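Local structure of formimidoylglutamase (Bacillus subtilis, 3M1R) at residues V45-S50 / V101-H106. The protein catalyses the hydrolysis of N-formimidoyl-L-glutamate to L-glutamate and formamide in histidine degradation, using two manganese ions per subunit. Residues are numbered along the deposited sequence; the frame is centred on the assembly and turned at random.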
ATOM      1  N   VAL D  45      11.037  -1.199  25.173  1.00 42.52           N
ATOM      2  CA  VAL D  45      11.581  -2.564  25.135  1.00 37.42           C
ATOM      3  C   VAL D  45      11.316  -3.145  23.744  1.00 39.59           C
ATOM      4  O   VAL D  45      10.340  -3.865  23.544  1.00 41.43           O
ATOM      5  CB  VAL D  45      10.911  -3.476  26.178  1.00 38.85           C
ATOM      6  CG1 VAL D  45      11.545  -4.889  26.172  1.00 41.92           C
ATOM      7  CG2 VAL D  45      10.972  -2.855  27.566  1.00 33.62           C
ATOM      8  N   PRO D  46      12.173  -2.806  22.772  1.00 34.51           N
ATOM      9  CA  PRO D  46      11.968  -3.140  21.362  1.00 35.91           C
ATOM     10  C   PRO D  46      12.348  -4.585  21.014  1.00 38.22           C
ATOM     11  O   PRO D  46      13.183  -4.783  20.134  1.00 40.48           O
ATOM     12  CB  PRO D  46      12.917  -2.178  20.632  1.00 37.27           C
ATOM     13  CG  PRO D  46      13.775  -1.530  21.706  1.00 40.32           C
ATOM     14  CD  PRO D  46      13.476  -2.170  23.003  1.00 41.73           C
ATOM     15  N   LEU D  47      11.755  -5.564  21.690  1.00 39.68           N
ATOM     16  CA  LEU D  47      12.003  -6.974  21.394  1.00 46.16           C
ATOM     17  C   LEU D  47      10.840  -7.555  20.599  1.00 46.25           C
ATOM     18  O   LEU D  47       9.683  -7.453  21.011  1.00 40.87           O
ATOM     19  CB  LEU D  47      12.199  -7.769  22.689  1.00 45.81           C
ATOM     20  CG  LEU D  47      12.439  -9.283  22.621  1.00 43.55           C
ATOM     21  CD1 LEU D  47      13.842  -9.601  22.152  1.00 47.50           C
ATOM     22  CD2 LEU D  47      12.221  -9.912  23.969  1.00 38.02           C
ATOM     23  N   SER D  48      11.142  -8.170  19.463  1.00 47.25           N
ATOM     24  CA  SER D  48      10.096  -8.806  18.685  1.00 47.05           C
ATOM     25  C   SER D  48      10.558 -10.081  17.995  1.00 44.87           C
ATOM     26  O   SER D  48       9.781 -10.713  17.280  1.00 41.52           O
ATOM     27  CB  SER D  48       9.504  -7.826  17.659  1.00 55.23           C
ATOM     28  OG  SER D  48      10.504  -7.317  16.790  1.00 61.61           O
ATOM     29  N   LYS D  49      11.811 -10.467  18.200  1.00 47.64           N
ATOM     30  CA  LYS D  49      12.321 -11.668  17.534  1.00 57.11           C
ATOM     31  C   LYS D  49      11.893 -12.952  18.241  1.00 62.54           C
ATOM     32  O   LYS D  49      12.045 -14.047  17.698  1.00 63.52           O
ATOM     33  CB  LYS D  49      13.841 -11.601  17.340  1.00 56.93           C
ATOM     34  CG  LYS D  49      14.230 -10.949  16.019  1.00 60.98           C
ATOM     35  CD  LYS D  49      15.707 -10.597  15.956  1.00 64.63           C
ATOM     36  CE  LYS D  49      16.007  -9.773  14.716  1.00 64.08           C
ATOM     37  NZ  LYS D  49      17.388  -9.209  14.711  1.00 67.11           N
ATOM     38  N   SER D  50      11.340 -12.805  19.441  1.00 62.10           N
ATOM     39  CA  SER D  50      10.815 -13.941  20.202  1.00 67.51           C
ATOM     40  C   SER D  50       9.447 -14.368  19.682  1.00 63.37           C
ATOM     41  O   SER D  50       8.980 -15.480  19.951  1.00 63.08           O
ATOM     42  CB  SER D  50      10.724 -13.591  21.688  1.00 68.87           C
ATOM     43  OG  SER D  50      10.308 -12.248  21.845  1.00 71.34           O
ATOM     44  N   VAL D 101      17.428 -14.962  24.792  1.00 55.12           N
ATOM     45  CA  VAL D 101      17.592 -15.186  26.222  1.00 55.44           C
ATOM     46  C   VAL D 101      18.431 -14.071  26.829  1.00 60.37           C
ATOM     47  O   VAL D 101      18.188 -13.624  27.951  1.00 60.57           O
ATOM     48  CB  VAL D 101      18.265 -16.537  26.507  1.00 57.68           C
ATOM     49  CG1 VAL D 101      18.623 -16.648  27.988  1.00 56.64           C
ATOM     50  CG2 VAL D 101      17.371 -17.694  26.044  1.00 54.62           C
ATOM     51  N   LYS D 102      19.422 -13.620  26.076  1.00 60.13           N
ATOM     52  CA  LYS D 102      20.261 -12.526  26.522  1.00 63.69           C
ATOM     53  C   LYS D 102      19.400 -11.276  26.651  1.00 60.66           C
ATOM     54  O   LYS D 102      19.495 -10.535  27.631  1.00 53.54           O
ATOM     55  CB  LYS D 102      21.377 -12.298  25.511  1.00 69.72           C
ATOM     56  CG  LYS D 102      22.655 -11.774  26.098  1.00 77.01           C
ATOM     57  CD  LYS D 102      23.777 -11.801  25.069  1.00 84.34           C
ATOM     58  CE  LYS D 102      24.036 -13.208  24.549  1.00 88.39           C
ATOM     59  NZ  LYS D 102      24.651 -14.101  25.578  1.00 92.98           N
ATOM     60  N   SER D 103      18.554 -11.051  25.645  1.00 60.51           N
ATOM     61  CA  SER D 103      17.651  -9.906  25.625  1.00 52.08           C
ATOM     62  C   SER D 103      16.770  -9.846  26.873  1.00 52.14           C
ATOM     63  O   SER D 103      16.586  -8.778  27.479  1.00 49.87           O
ATOM     64  CB  SER D 103      16.781  -9.945  24.373  1.00 50.73           C
ATOM     65  OG  SER D 103      17.500  -9.494  23.243  1.00 53.42           O
ATOM     66  N   HIS D 104      16.225 -10.996  27.252  1.00 55.12           N
ATOM     67  CA  HIS D 104      15.401 -11.081  28.447  1.00 54.83           C
ATOM     68  C   HIS D 104      16.163 -10.715  29.710  1.00 53.72           C
ATOM     69  O   HIS D 104      15.622 -10.022  30.578  1.00 49.00           O
ATOM     70  CB  HIS D 104      14.755 -12.457  28.575  1.00 57.10           C
ATOM     71  CG  HIS D 104      13.482 -12.582  27.806  1.00 60.33           C
ATOM     72  ND1 HIS D 104      12.269 -12.154  28.302  1.00 62.43           N
ATOM     73  CD2 HIS D 104      13.235 -13.068  26.566  1.00 59.14           C
ATOM     74  CE1 HIS D 104      11.330 -12.374  27.399  1.00 64.20           C
ATOM     75  NE2 HIS D 104      11.889 -12.931  26.339  1.00 62.36           N
ATOM     76  N   HIS D 105      17.413 -11.156  29.813  1.00 48.23           N
ATOM     77  CA  HIS D 105      18.232 -10.775  30.964  1.00 55.21           C
ATOM     78  C   HIS D 105      18.491  -9.267  30.999  1.00 55.45           C
ATOM     79  O   HIS D 105      18.443  -8.646  32.066  1.00 52.53           O
ATOM     80  CB  HIS D 105      19.542 -11.551  30.996  1.00 66.25           C
ATOM     81  CG  HIS D 105      19.373 -12.991  31.369  1.00 79.63           C
ATOM     82  ND1 HIS D 105      19.613 -14.024  30.489  1.00 84.45           N
ATOM     83  CD2 HIS D 105      18.966 -13.570  32.525  1.00 86.54           C
ATOM     84  CE1 HIS D 105      19.374 -15.177  31.088  1.00 87.11           C
ATOM     85  NE2 HIS D 105      18.980 -14.929  32.323  1.00 91.15           N
ATOM     86  N   HIS D 106      18.759  -8.675  29.837  1.00 46.49           N
ATOM     87  CA  HIS D 106      18.877  -7.226  29.763  1.00 46.54           C
ATOM     88  C   HIS D 106      17.656  -6.592  30.419  1.00 53.02           C
ATOM     89  O   HIS D 106      17.775  -5.702  31.268  1.00 50.90           O
ATOM     90  CB  HIS D 106      18.961  -6.764  28.319  1.00 40.90           C
ATOM     91  CG  HIS D 106      20.233  -7.136  27.637  1.00 46.84           C
ATOM     92  ND1 HIS D 106      21.275  -7.766  28.291  1.00 52.72           N
ATOM     93  CD2 HIS D 106      20.643  -6.964  26.361  1.00 51.26           C
ATOM     94  CE1 HIS D 106      22.260  -7.969  27.448  1.00 54.85           C
ATOM     95  NE2 HIS D 106      21.912  -7.491  26.263  1.00 56.27           N
TER
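Leu47 lays its two methyl groups against Ser103 and His104, consecutive residues near the start of helix 100-117, linking the loop after strand 39-45 to the helix after strand 87-93 in the arginase-type α/β fold. Segment 45-50 leaves the end of strand 39-45, which lies beside strand 87-93 in the central parallel sheet. Val45 still pairs with the sheet through a backbone hydrogen bond to Leu126. At Pro46 the chain kinks in an inverse gamma turn, with a weak hydrogen bond from Leu47 N to Val45 O (2.9 Å). Past this turn CB of Leu47 points at the helix, where the two backbones come nearest, with Leu47 CA 7.6 Å from Ser103 CA. Its CG is anti to the backbone N (chi1 179°), which extends the branch toward the helix, where each methyl meets a different residue. CD1 sits on Ser103 CB at 3.7 Å, and only slightly farther from Ser103 OG, at 3.8 Å. That hydroxyl has its polar need met by a hydrogen bond with the backbone N of His96 in the loop before the helix; the contact of Ser103 with Leu47 is van der Waals, mainly through CB. CD2 makes an off-centre CH-π contact with the His104 imidazole, 4.3 Å from the ring centroid and 30° off the ring normal, and its nearest ring atom is His104 NE2 at 3.9 Å. The two side chains cross at about a right angle. Farther along the loop, Ser50 OG is gripped by Asp129 OD2 and Ser131 OG, which flank the metal ligand Asn130; the side chain of His104 lies about 9 Å from that of Asn130. The CB of Ser50 also points at the helix, but its OG stays 4.8 Å from His104 NE2, beyond van der Waals contact.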